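Local coordinates for Uly1 (PDB 7DRQ), which acts as an ulvan lyase of polysaccharide lyase family 24, probably cleaving the algal polysaccharide ulvan by beta-elimination, at residues N408-G413 and P419-A424; T352-E355 and L359-I362; V74-Y79 and E120-L125; I89-Q94 and R149-L154. One frame throughout, in Å; residues are numbered along the deposited sequence.

Contact 1 (N408-G413 and P419-A424); sequences NIYIIG and PFVEQA
F420 lays one face of its ring over the backbone of G413. G413 CA lies 4.1 Å from the ring centroid of F420, 29° off the normal, a CH-pi contact. The torsion of F420 sets CG between its own N and carbonyl carbon (chi1 68°), which swings the ring across to the facing strand. The ring lies close over G413 and leaves little room on that side. R433 meets F420 in a cation-pi contact. With an alanine in place of F420, the face over G413 would be lost and R433 would probably be left without its aromatic partner. R433 also forms a salt bridge with E422. I411 CG2 touches F420 CE1 at 4.0 Å on the same face of the sheet, and I409 meets A424 further along.

Y410, I412, V421 and Q423 occupy the other face. Y410 CD1 packs closely on V421 CG1 at 3.5 Å. Q423 runs alongside Y410 in the same direction, its amide nearly perpendicular to the ring. A water in the plane of the Y410 ring donates to Q423 OE1 at 2.8 Å and sits beside Y410 OH. The amides of N408 and Q423 stack, their planes 16° apart, with N408 ND2 3.8 Å from Q423 CD.

Six backbone hydrogen bonds tie the strands in three reciprocal pairs: I409 with A424, I411 with E422, and G413 with F420. E422 N to I411 O is the shortest, 2.8 Å. This is a regular antiparallel beta hairpin, forming the two middle strands of a four-stranded beta-propeller blade.

Contact 2 (T352-E355 and L359-I362); sequences TVTE and LHLI
This is a short antiparallel strand pairing, T352 and V353 against L359 and H360. It is the loop end of a hairpin in one beta-propeller blade, and it is buried. T352 and H360 form a hydrogen-bonded pair. T352 N donates to H360 O at 2.8 Å, and H360 N donates back to T352 O at 3.0 Å. Both bonds are fairly straight. V353 and L359 follow as a non-hydrogen-bonded pair.

Two kinds of side-chain contact flank this ladder. On one face T352 and H360 lie side by side and point the same way, with T352 CG2 4.1 Å from H360 CB. The threonine torsion (chi1 -173°) turns OG1 opposite its N, which leaves the methyl between N and carbonyl carbon. T354 follows beyond the last bridge, and its CG2 reaches H360 CD2 at 4.2 Å. I409 of the next blade packs on T352, T354 and H360. On the other face V353 CG2 meets L359 CD1 at 3.9 Å, the two side chains at a slant. Y295 of strand 290-298 touches both. The hairpin is thus packed between strands of two other blades.

The polar ends of H360 and T354 find partners outside this pairing. H360 ND1 is hydrogen-bonded to H380 NE2, and H360 NE2 to G427 N, so the imidazole is pinned at both nitrogens. T354 OG1 is bonded to D358 and to N356 N within the loop. Two backbone bonds hold the strands together; the side chains add only apolar packing, and the buried histidine is fixed by its outside partners.

Contact 3 (V74-Y79 and E120-L125); sequences VMLTRY and ETIHLL
No flat group takes part where L76 meets I122 and L124: the touch is between aliphatic branches. The nearby rings and planar groups serve other partners. The H123 ring leaves the opposite side of its strand from I122 and L124. H123 NE2 donates to T121 OG1 at 2.7 Å, with the hydroxyl 28° out of the ring plane. H123 ND1 is bonded to Y150 OH, and Y233 meets the ring edge-to-face. The R78 guanidinium forms a salt bridge with D162.

Across the contact L76 CD2 does the touching. It lies 4.0 Å from I122 CG2 and 4.4 Å from L124 CD1, so one methyl meets both neighbours. The leucine chain has CG opposite its backbone N (chi1 171°), which extends the branch toward the facing strand. The L76 and I122 side chains meet at a slant.

The two segments belong to different antiparallel sheets, 73-80 to one and 122-126 to the next. This is the face-to-face packing of adjacent blades in a beta-propeller, with no hydrogen bond between the segments. V113 of strand 111-115 touches both L76 and L124 in the same apolar layer. I115 reaches I122, and F91 packs on L124 from strand 86-91.

Contact 4 (I89-Q94 and R149-L154); sequences IEFPHQ and RYSYSL
H93 and R149 cross at about a right angle, and the CE1 corner of the imidazole sits over the centre of the guanidinium. H93 CE1 lies 3.7 Å from R149 CZ, and the two planes are turned 53° apart, so this is no parallel stack. H93 holds CG opposite its backbone N (chi1 -175°), which carries the ring out toward the arginine. R149 is stretched from CG to NE and brings its flat end under that corner.

Both groups are held at their polar atoms. H93 NE2 is hydrogen-bonded to D127 OD2, and R149 NH1 to D127 O. R149 NH2 forms a salt bridge with D146. A methionine in place of R149 would keep some bulk under H93 but would probably leave D146 without its mate and D127 O short of a donor.

At the other end F91 CE2 approaches S151 CB at 4.3 Å, a looser contact. S151 OG is turned to other work, bonding Y184 O and Y126 OH. H93 also lies close to K185, a residue of the first calcium site.

The chain turns a corner at P92. S151 packs on L124 of strand 122-126, next to strand 150-152 in its sheet, while H93 lies on V74 of strand 73-80.

How the contacts relate
Contacts 3 and 4 are neighbours, with centres about 8 Å apart. Their segments alternate along the chain, and both join the same two adjacent sheets: strands 73-80 and 86-91 are paired in one, 122-126 and 150-152 in the other. L76 O and I89 N, 2.8 Å apart, mark a probable bond between them. Contacts 2 and 1 come later, in that order, in two other sheets. Their centres are about 13 Å apart, and they touch through I409. Contacts 1 and 4 are about 34 Å apart between centres, on opposite sides of the molecule. Contacts 1 and 2 hold hairpins within blades, while contacts 3 and 4 join one blade to the next.

Contact 1 (N408-G413 and P419-A424)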
loop_
_atom_site.group_PDB
_atom_site.type_symbol
_atom_site.label_atom_id
_atom_site.label_comp_id
_atom_site.label_asym_id
_atom_site.label_seq_id
_atom_site.Cartn_x
_atom_site.Cartn_y
_atom_site.Cartn_z
ATOM N N ASN A 408 18.940 3.232 -11.807
ATOM C CA ASN A 408 18.980 4.077 -10.621
ATOM C C ASN A 408 17.962 3.665 -9.565
ATOM O O ASN A 408 16.978 2.975 -9.841
ATOM C CB ASN A 408 18.724 5.544 -10.993
ATOM C CG ASN A 408 19.769 6.084 -11.931
ATOM O OD1 ASN A 408 20.965 5.921 -11.697
ATOM N ND2 ASN A 408 19.327 6.713 -13.008
ATOM N N ILE A 409 18.215 4.126 -8.340
ATOM C CA ILE A 409 17.196 4.174 -7.302
ATOM C C ILE A 409 16.925 5.639 -6.980
ATOM O O ILE A 409 17.745 6.522 -7.246
ATOM C CB ILE A 409 17.596 3.402 -6.023
ATOM C CG1 ILE A 409 18.910 3.951 -5.455
ATOM C CG2 ILE A 409 17.668 1.900 -6.310
ATOM C CD1 ILE A 409 19.319 3.300 -4.101
ATOM N N TYR A 410 15.756 5.893 -6.398
ATOM C CA TYR A 410 15.301 7.258 -6.176
ATOM C C TYR A 410 14.677 7.408 -4.801
ATOM O O TYR A 410 13.972 6.513 -4.327
ATOM C CB TYR A 410 14.263 7.693 -7.212
ATOM C CG TYR A 410 14.752 7.650 -8.622
ATOM C CD1 TYR A 410 15.372 8.757 -9.195
ATOM C CD2 TYR A 410 14.585 6.509 -9.399
ATOM C CE1 TYR A 410 15.813 8.728 -10.503
ATOM C CE2 TYR A 410 15.034 6.471 -10.705
ATOM C CZ TYR A 410 15.641 7.582 -11.250
ATOM O OH TYR A 410 16.090 7.548 -12.548
ATOM N N ILE A 411 14.945 8.563 -4.175
ATOM C CA ILE A 411 14.154 9.091 -3.076
ATOM C C ILE A 411 13.291 10.201 -3.658
ATOM O O ILE A 411 13.798 11.067 -4.378
ATOM C CB ILE A 411 15.046 9.624 -1.944
ATOM C CG1 ILE A 411 15.819 8.488 -1.273
ATOM C CG2 ILE A 411 14.220 10.397 -0.916
ATOM C CD1 ILE A 411 17.056 8.976 -0.534
ATOM N N ILE A 412 11.991 10.160 -3.383
ATOM C CA ILE A 412 11.044 11.122 -3.937
ATOM C C ILE A 412 10.187 11.626 -2.786
ATOM O O ILE A 412 9.625 10.828 -2.027
ATOM C CB ILE A 412 10.171 10.500 -5.042
ATOM C CG1 ILE A 412 11.046 10.005 -6.201
ATOM C CG2 ILE A 412 9.100 11.496 -5.522
ATOM C CD1 ILE A 412 10.339 9.010 -7.119
ATOM N N GLY A 413 10.081 12.940 -2.656
ATOM C CA GLY A 413 9.380 13.458 -1.510
ATOM C C GLY A 413 9.034 14.914 -1.676
ATOM O O GLY A 413 9.136 15.477 -2.765
ATOM N N PRO A 419 7.889 19.078 -4.586
ATOM C CA PRO A 419 8.464 17.767 -4.918
ATOM C C PRO A 419 9.953 17.861 -5.233
ATOM O O PRO A 419 10.412 18.782 -5.912
ATOM C CB PRO A 419 7.655 17.332 -6.144
ATOM C CG PRO A 419 6.344 18.025 -5.982
ATOM C CD PRO A 419 6.695 19.379 -5.393
ATOM N N PHE A 420 10.711 16.890 -4.728
ATOM C CA PHE A 420 12.105 16.734 -5.101
ATOM C C PHE A 420 12.346 15.278 -5.466
ATOM O O PHE A 420 11.617 14.389 -5.025
ATOM C CB PHE A 420 13.065 17.143 -3.978
ATOM C CG PHE A 420 13.034 16.234 -2.781
ATOM C CD1 PHE A 420 13.860 15.112 -2.716
ATOM C CD2 PHE A 420 12.195 16.499 -1.711
ATOM C CE1 PHE A 420 13.833 14.280 -1.615
ATOM C CE2 PHE A 420 12.169 15.664 -0.600
ATOM C CZ PHE A 420 12.989 14.556 -0.555
ATOM N N VAL A 421 13.398 15.056 -6.251
ATOM C CA VAL A 421 13.879 13.718 -6.588
ATOM C C VAL A 421 15.371 13.662 -6.307
ATOM O O VAL A 421 16.132 14.501 -6.801
ATOM C CB VAL A 421 13.616 13.351 -8.057
ATOM C CG1 VAL A 421 14.167 11.947 -8.347
ATOM C CG2 VAL A 421 12.128 13.445 -8.394
ATOM N N GLU A 422 15.792 12.681 -5.518
ATOM C CA GLU A 422 17.202 12.369 -5.328
ATOM C C GLU A 422 17.481 11.041 -6.004
ATOM O O GLU A 422 16.638 10.142 -5.978
ATOM C CB GLU A 422 17.556 12.285 -3.850
ATOM C CG GLU A 422 17.076 13.495 -3.078
ATOM C CD GLU A 422 18.201 14.299 -2.493
ATOM O OE1 GLU A 422 17.899 15.338 -1.865
ATOM O OE2 GLU A 422 19.382 13.892 -2.649
ATOM N N GLN A 423 18.649 10.916 -6.621
ATOM C CA GLN A 423 18.924 9.737 -7.433
ATOM C C GLN A 423 20.301 9.192 -7.100
ATOM O O GLN A 423 21.233 9.957 -6.844
ATOM C CB GLN A 423 18.808 10.091 -8.925
ATOM C CG GLN A 423 19.747 9.390 -9.863
ATOM C CD GLN A 423 19.710 10.018 -11.251
ATOM O OE1 GLN A 423 18.673 10.528 -11.682
ATOM N NE2 GLN A 423 20.841 10.001 -11.942
ATOM N N ALA A 424 20.415 7.867 -7.085
ATOM C CA ALA A 424 21.686 7.184 -6.869
ATOM C C ALA A 424 21.779 6.023 -7.843
ATOM O O ALA A 424 20.769 5.396 -8.168
ATOM C CB ALA A 424 21.823 6.657 -5.431
HETATM O O HOH W 1 16.859 9.567 -13.651
#

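Contact 2 (T352-E355 and L359-I362)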
loop_
_atom_site.group_PDB
_atom_site.type_symbol
_atom_site.label_atom_id
_atom_site.label_comp_id
_atom_site.label_asym_id
_atom_site.label_seq_id
_atom_site.Cartn_x
_atom_site.Cartn_y
_atom_site.Cartn_z
ATOM N N THR A 352 13.718 -2.244 -2.703
ATOM C CA THR A 352 13.539 -2.376 -4.143
ATOM C C THR A 352 14.696 -3.205 -4.678
ATOM O O THR A 352 15.685 -3.445 -3.981
ATOM C CB THR A 352 13.460 -1.004 -4.831
ATOM O OG1 THR A 352 13.112 -1.176 -6.210
ATOM C CG2 THR A 352 14.805 -0.296 -4.741
ATOM N N VAL A 353 14.537 -3.686 -5.909
ATOM C CA VAL A 353 15.619 -4.304 -6.663
ATOM C C VAL A 353 15.639 -3.638 -8.028
ATOM O O VAL A 353 14.602 -3.567 -8.694
ATOM C CB VAL A 353 15.448 -5.837 -6.806
ATOM C CG1 VAL A 353 16.633 -6.432 -7.588
ATOM C CG2 VAL A 353 15.310 -6.501 -5.439
ATOM N N THR A 354 16.802 -3.133 -8.435
ATOM C CA THR A 354 16.904 -2.449 -9.721
ATOM C C THR A 354 16.925 -3.453 -10.871
ATOM O O THR A 354 17.084 -4.660 -10.683
ATOM C CB THR A 354 18.176 -1.616 -9.809
ATOM O OG1 THR A 354 19.293 -2.514 -9.920
ATOM C CG2 THR A 354 18.349 -0.716 -8.572
ATOM N N GLU A 355 16.791 -2.925 -12.090
ATOM C CA GLU A 355 16.880 -3.743 -13.296
ATOM C C GLU A 355 18.247 -4.394 -13.479
ATOM O O GLU A 355 18.391 -5.241 -14.373
ATOM C CB GLU A 355 16.544 -2.896 -14.535
ATOM C CG GLU A 355 17.657 -1.938 -14.921
ATOM C CD GLU A 355 17.365 -1.167 -16.199
ATOM O OE1 GLU A 355 16.196 -1.151 -16.637
ATOM O OE2 GLU A 355 18.312 -0.584 -16.761
ATOM N N LEU A 359 20.116 -4.886 -4.874
ATOM C CA LEU A 359 19.136 -5.022 -3.806
ATOM C C LEU A 359 19.321 -3.883 -2.811
ATOM O O LEU A 359 20.439 -3.635 -2.358
ATOM C CB LEU A 359 19.295 -6.368 -3.102
ATOM C CG LEU A 359 18.603 -6.519 -1.748
ATOM C CD1 LEU A 359 17.107 -6.517 -1.939
ATOM C CD2 LEU A 359 19.070 -7.795 -1.035
ATOM N N HIS A 360 18.221 -3.218 -2.455
ATOM C CA HIS A 360 18.241 -2.059 -1.570
ATOM C C HIS A 360 17.102 -2.164 -0.569
ATOM O O HIS A 360 15.963 -2.428 -0.964
ATOM C CB HIS A 360 18.099 -0.757 -2.369
ATOM C CG HIS A 360 19.270 -0.470 -3.248
ATOM N ND1 HIS A 360 20.340 0.290 -2.832
ATOM C CD2 HIS A 360 19.556 -0.865 -4.509
ATOM C CE1 HIS A 360 21.239 0.347 -3.795
ATOM N NE2 HIS A 360 20.781 -0.333 -4.831
ATOM N N LEU A 361 17.404 -1.946 0.715
ATOM C CA LEU A 361 16.396 -1.891 1.771
ATOM C C LEU A 361 16.700 -0.741 2.718
ATOM O O LEU A 361 17.859 -0.500 3.064
ATOM C CB LEU A 361 16.335 -3.183 2.598
ATOM C CG LEU A 361 16.304 -4.489 1.797
ATOM C CD1 LEU A 361 17.702 -5.104 1.668
ATOM C CD2 LEU A 361 15.340 -5.466 2.446
ATOM N N ILE A 362 15.648 -0.062 3.172
ATOM C CA ILE A 362 15.798 1.055 4.093
ATOM C C ILE A 362 14.900 0.826 5.304
ATOM O O ILE A 362 13.908 0.097 5.244
ATOM C CB ILE A 362 15.476 2.409 3.430
ATOM C CG1 ILE A 362 14.029 2.449 2.950
ATOM C CG2 ILE A 362 16.440 2.672 2.276
ATOM C CD1 ILE A 362 13.583 3.841 2.523
#

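Contact 3 (V74-Y79 and E120-L125)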
loop_
_atom_site.group_PDB
_atom_site.type_symbol
_atom_site.label_atom_id
_atom_site.label_comp_id
_atom_site.label_asym_id
_atom_site.label_seq_id
_atom_site.Cartn_x
_atom_site.Cartn_y
_atom_site.Cartn_z
ATOM N N VAL A 74 -16.811 6.246 -2.614
ATOM C CA VAL A 74 -15.663 5.708 -3.340
ATOM C C VAL A 74 -15.667 6.247 -4.767
ATOM O O VAL A 74 -16.666 6.131 -5.487
ATOM C CB VAL A 74 -15.713 4.172 -3.330
ATOM C CG1 VAL A 74 -14.734 3.590 -4.342
ATOM C CG2 VAL A 74 -15.440 3.627 -1.914
HETATM N N MSE A 75 -14.547 6.835 -5.188
HETATM C CA MSE A 75 -14.441 7.413 -6.536
HETATM C C MSE A 75 -13.312 6.795 -7.336
HETATM O O MSE A 75 -12.281 6.431 -6.781
HETATM C CB MSE A 75 -14.207 8.927 -6.486
HETATM C CG MSE A 75 -14.995 9.679 -5.429
HETATM SE SE MSE A 75 -16.896 9.734 -5.829
HETATM C CE MSE A 75 -16.894 10.680 -7.546
ATOM N N LEU A 76 -13.498 6.716 -8.657
ATOM C CA LEU A 76 -12.467 6.254 -9.573
ATOM C C LEU A 76 -12.364 7.249 -10.719
ATOM O O LEU A 76 -13.344 7.469 -11.436
ATOM C CB LEU A 76 -12.781 4.844 -10.095
ATOM C CG LEU A 76 -11.848 4.389 -11.228
ATOM C CD1 LEU A 76 -10.403 4.320 -10.731
ATOM C CD2 LEU A 76 -12.297 3.047 -11.821
ATOM N N THR A 77 -11.194 7.866 -10.871
ATOM C CA THR A 77 -10.942 8.859 -11.914
ATOM C C THR A 77 -9.962 8.287 -12.925
ATOM O O THR A 77 -8.988 7.621 -12.553
ATOM C CB THR A 77 -10.361 10.150 -11.322
ATOM O OG1 THR A 77 -11.295 10.731 -10.409
ATOM C CG2 THR A 77 -10.060 11.169 -12.438
ATOM N N ARG A 78 -10.220 8.533 -14.204
ATOM C CA ARG A 78 -9.314 8.112 -15.259
ATOM C C ARG A 78 -8.902 9.339 -16.050
ATOM O O ARG A 78 -9.757 10.020 -16.620
ATOM C CB ARG A 78 -9.969 7.076 -16.177
ATOM C CG ARG A 78 -9.007 6.517 -17.226
ATOM C CD ARG A 78 -9.733 5.608 -18.217
ATOM N NE ARG A 78 -10.631 6.383 -19.076
ATOM C CZ ARG A 78 -11.402 5.862 -20.025
ATOM N NH1 ARG A 78 -11.386 4.546 -20.266
ATOM N NH2 ARG A 78 -12.195 6.656 -20.745
ATOM N N TYR A 79 -7.603 9.623 -16.065
ATOM C CA TYR A 79 -7.026 10.711 -16.849
ATOM C C TYR A 79 -6.410 10.139 -18.122
ATOM O O TYR A 79 -5.648 9.167 -18.070
ATOM C CB TYR A 79 -5.970 11.461 -16.026
ATOM C CG TYR A 79 -5.123 12.401 -16.846
ATOM C CD1 TYR A 79 -5.615 13.639 -17.237
ATOM C CD2 TYR A 79 -3.840 12.050 -17.243
ATOM C CE1 TYR A 79 -4.851 14.506 -18.001
ATOM C CE2 TYR A 79 -3.058 12.927 -18.013
ATOM C CZ TYR A 79 -3.577 14.149 -18.385
ATOM O OH TYR A 79 -2.807 15.011 -19.154
ATOM N N GLU A 120 -8.142 -6.073 -19.904
ATOM C CA GLU A 120 -8.534 -4.686 -19.625
ATOM C C GLU A 120 -9.662 -4.581 -18.596
ATOM O O GLU A 120 -10.402 -3.587 -18.566
ATOM C CB GLU A 120 -8.908 -3.946 -20.915
ATOM C CG GLU A 120 -7.691 -3.635 -21.774
ATOM C CD GLU A 120 -7.984 -2.663 -22.909
ATOM O OE1 GLU A 120 -9.168 -2.492 -23.276
ATOM O OE2 GLU A 120 -7.021 -2.061 -23.430
ATOM N N THR A 121 -9.800 -5.585 -17.727
ATOM C CA THR A 121 -10.701 -5.435 -16.590
ATOM C C THR A 121 -10.093 -4.488 -15.562
ATOM O O THR A 121 -8.870 -4.363 -15.440
ATOM C CB THR A 121 -10.982 -6.776 -15.925
ATOM O OG1 THR A 121 -9.742 -7.441 -15.693
ATOM C CG2 THR A 121 -11.911 -7.657 -16.792
ATOM N N ILE A 122 -10.968 -3.808 -14.831
ATOM C CA ILE A 122 -10.594 -2.910 -13.750
ATOM C C ILE A 122 -10.961 -3.582 -12.440
ATOM O O ILE A 122 -12.053 -4.143 -12.313
ATOM C CB ILE A 122 -11.320 -1.560 -13.869
ATOM C CG1 ILE A 122 -11.109 -0.963 -15.266
ATOM C CG2 ILE A 122 -10.889 -0.601 -12.732
ATOM C CD1 ILE A 122 -12.075 0.167 -15.592
ATOM N N HIS A 123 -10.061 -3.512 -11.466
ATOM C CA HIS A 123 -10.278 -4.140 -10.166
ATOM C C HIS A 123 -10.110 -3.119 -9.055
ATOM O O HIS A 123 -9.142 -2.351 -9.058
ATOM C CB HIS A 123 -9.318 -5.308 -9.993
ATOM C CG HIS A 123 -9.403 -6.278 -11.122
ATOM N ND1 HIS A 123 -10.248 -7.365 -11.096
ATOM C CD2 HIS A 123 -8.827 -6.275 -12.348
ATOM C CE1 HIS A 123 -10.161 -8.014 -12.242
ATOM N NE2 HIS A 123 -9.300 -7.380 -13.018
ATOM N N LEU A 124 -11.055 -3.120 -8.113
ATOM C CA LEU A 124 -11.055 -2.222 -6.964
ATOM C C LEU A 124 -11.240 -3.020 -5.681
ATOM O O LEU A 124 -12.137 -3.867 -5.599
ATOM C CB LEU A 124 -12.175 -1.185 -7.070
ATOM C CG LEU A 124 -12.070 -0.239 -8.264
ATOM C CD1 LEU A 124 -13.406 0.432 -8.495
ATOM C CD2 LEU A 124 -10.979 0.801 -7.988
ATOM N N LEU A 125 -10.427 -2.712 -4.677
ATOM C CA LEU A 125 -10.560 -3.283 -3.343
ATOM C C LEU A 125 -10.574 -2.145 -2.344
ATOM O O LEU A 125 -9.689 -1.285 -2.382
ATOM C CB LEU A 125 -9.403 -4.233 -3.049
ATOM C CG LEU A 125 -9.481 -5.551 -3.815
ATOM C CD1 LEU A 125 -8.148 -6.259 -3.762
ATOM C CD2 LEU A 125 -10.589 -6.460 -3.270
#

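Contact 4 (I89-Q94 and R149-L154)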
loop_
_atom_site.group_PDB
_atom_site.type_symbol
_atom_site.label_atom_id
_atom_site.label_comp_id
_atom_site.label_asym_id
_atom_site.label_seq_id
_atom_site.Cartn_x
_atom_site.Cartn_y
_atom_site.Cartn_z
ATOM N N ILE A 89 -16.001 8.102 -11.931
ATOM C CA ILE A 89 -17.141 7.246 -11.612
ATOM C C ILE A 89 -17.360 7.307 -10.113
ATOM O O ILE A 89 -16.412 7.129 -9.339
ATOM C CB ILE A 89 -16.912 5.789 -12.050
ATOM C CG1 ILE A 89 -16.773 5.675 -13.574
ATOM C CG2 ILE A 89 -18.044 4.908 -11.532
ATOM C CD1 ILE A 89 -16.432 4.243 -14.041
ATOM N N GLU A 90 -18.600 7.555 -9.702
ATOM C CA GLU A 90 -18.978 7.503 -8.296
ATOM C C GLU A 90 -19.565 6.132 -7.981
ATOM O O GLU A 90 -20.524 5.697 -8.629
ATOM C CB GLU A 90 -19.990 8.597 -7.954
ATOM C CG GLU A 90 -20.493 8.523 -6.529
ATOM C CD GLU A 90 -21.686 9.425 -6.282
ATOM O OE1 GLU A 90 -21.828 10.429 -7.003
ATOM O OE2 GLU A 90 -22.479 9.122 -5.370
ATOM N N PHE A 91 -19.005 5.473 -6.991
ATOM C CA PHE A 91 -19.517 4.189 -6.542
ATOM C C PHE A 91 -20.454 4.375 -5.354
ATOM O O PHE A 91 -20.307 5.323 -4.582
ATOM C CB PHE A 91 -18.367 3.246 -6.154
ATOM C CG PHE A 91 -17.716 2.597 -7.340
ATOM C CD1 PHE A 91 -16.730 3.260 -8.047
ATOM C CD2 PHE A 91 -18.111 1.335 -7.768
ATOM C CE1 PHE A 91 -16.150 2.679 -9.165
ATOM C CE2 PHE A 91 -17.526 0.742 -8.886
ATOM C CZ PHE A 91 -16.547 1.412 -9.578
ATOM N N PRO A 92 -21.448 3.496 -5.211
ATOM C CA PRO A 92 -22.417 3.672 -4.117
ATOM C C PRO A 92 -21.799 3.566 -2.737
ATOM O O PRO A 92 -22.295 4.208 -1.804
ATOM C CB PRO A 92 -23.433 2.542 -4.358
ATOM C CG PRO A 92 -23.308 2.202 -5.807
ATOM C CD PRO A 92 -21.888 2.508 -6.212
ATOM N N HIS A 93 -20.743 2.771 -2.571
ATOM C CA HIS A 93 -20.190 2.552 -1.238
ATOM C C HIS A 93 -19.615 3.835 -0.645
ATOM O O HIS A 93 -18.952 4.612 -1.334
ATOM C CB HIS A 93 -19.086 1.510 -1.274
ATOM C CG HIS A 93 -18.573 1.153 0.088
ATOM N ND1 HIS A 93 -19.291 0.365 0.963
ATOM C CD2 HIS A 93 -17.432 1.491 0.732
ATOM C CE1 HIS A 93 -18.602 0.214 2.082
ATOM N NE2 HIS A 93 -17.474 0.892 1.972
ATOM N N GLN A 94 -19.817 4.019 0.661
ATOM C CA GLN A 94 -19.272 5.153 1.398
ATOM C C GLN A 94 -18.349 4.636 2.488
ATOM O O GLN A 94 -18.628 3.604 3.096
ATOM C CB GLN A 94 -20.377 6.014 2.034
ATOM C CG GLN A 94 -21.360 6.615 1.031
ATOM C CD GLN A 94 -22.672 6.991 1.681
ATOM O OE1 GLN A 94 -23.528 6.133 1.915
ATOM N NE2 GLN A 94 -22.831 8.273 1.995
ATOM N N ARG A 149 -14.505 -6.529 0.344
ATOM C CA ARG A 149 -15.166 -5.559 -0.533
ATOM C C ARG A 149 -14.405 -5.420 -1.850
ATOM O O ARG A 149 -13.396 -4.713 -1.925
ATOM C CB ARG A 149 -15.311 -4.211 0.181
ATOM C CG ARG A 149 -16.200 -4.305 1.422
ATOM C CD ARG A 149 -16.129 -3.085 2.339
ATOM N NE ARG A 149 -17.245 -3.139 3.283
ATOM C CZ ARG A 149 -17.355 -2.420 4.394
ATOM N NH1 ARG A 149 -16.400 -1.568 4.744
ATOM N NH2 ARG A 149 -18.439 -2.558 5.151
ATOM N N TYR A 150 -14.916 -6.071 -2.895
ATOM C CA TYR A 150 -14.258 -6.144 -4.194
ATOM C C TYR A 150 -15.222 -5.683 -5.275
ATOM O O TYR A 150 -16.373 -6.137 -5.322
ATOM C CB TYR A 150 -13.794 -7.587 -4.454
ATOM C CG TYR A 150 -13.267 -7.883 -5.839
ATOM C CD1 TYR A 150 -12.323 -7.060 -6.446
ATOM C CD2 TYR A 150 -13.688 -9.021 -6.522
ATOM C CE1 TYR A 150 -11.835 -7.344 -7.727
ATOM C CE2 TYR A 150 -13.199 -9.327 -7.790
ATOM C CZ TYR A 150 -12.277 -8.484 -8.388
ATOM O OH TYR A 150 -11.796 -8.791 -9.640
ATOM N N SER A 151 -14.754 -4.801 -6.154
ATOM C CA SER A 151 -15.531 -4.376 -7.310
ATOM C C SER A 151 -14.694 -4.592 -8.562
ATOM O O SER A 151 -13.466 -4.457 -8.537
ATOM C CB SER A 151 -15.954 -2.896 -7.188
ATOM O OG SER A 151 -16.961 -2.735 -6.201
ATOM N N TYR A 152 -15.357 -4.949 -9.663
ATOM C CA TYR A 152 -14.613 -5.239 -10.877
ATOM C C TYR A 152 -15.494 -5.010 -12.093
ATOM O O TYR A 152 -16.722 -4.933 -12.001
ATOM C CB TYR A 152 -14.049 -6.670 -10.886
ATOM C CG TYR A 152 -15.097 -7.755 -10.975
ATOM C CD1 TYR A 152 -15.808 -8.165 -9.842
ATOM C CD2 TYR A 152 -15.382 -8.375 -12.181
ATOM C CE1 TYR A 152 -16.773 -9.177 -9.920
ATOM C CE2 TYR A 152 -16.348 -9.387 -12.268
ATOM C CZ TYR A 152 -17.043 -9.771 -11.137
ATOM O OH TYR A 152 -17.998 -10.774 -11.227
ATOM N N SER A 153 -14.844 -4.925 -13.237
ATOM C CA SER A 153 -15.478 -4.435 -14.449
ATOM C C SER A 153 -15.586 -5.535 -15.496
ATOM O O SER A 153 -15.033 -6.636 -15.363
ATOM C CB SER A 153 -14.681 -3.259 -15.017
ATOM O OG SER A 153 -13.608 -3.759 -15.794
ATOM N N LEU A 154 -16.313 -5.203 -16.559
ATOM C CA LEU A 154 -16.267 -5.974 -17.783
ATOM C C LEU A 154 -14.866 -5.956 -18.371
ATOM O O LEU A 154 -14.079 -5.027 -18.154
ATOM C CB LEU A 154 -17.227 -5.387 -18.821
ATOM C CG LEU A 154 -18.692 -5.246 -18.421
ATOM C CD1 LEU A 154 -19.438 -4.424 -19.496
ATOM C CD2 LEU A 154 -19.280 -6.636 -18.267
#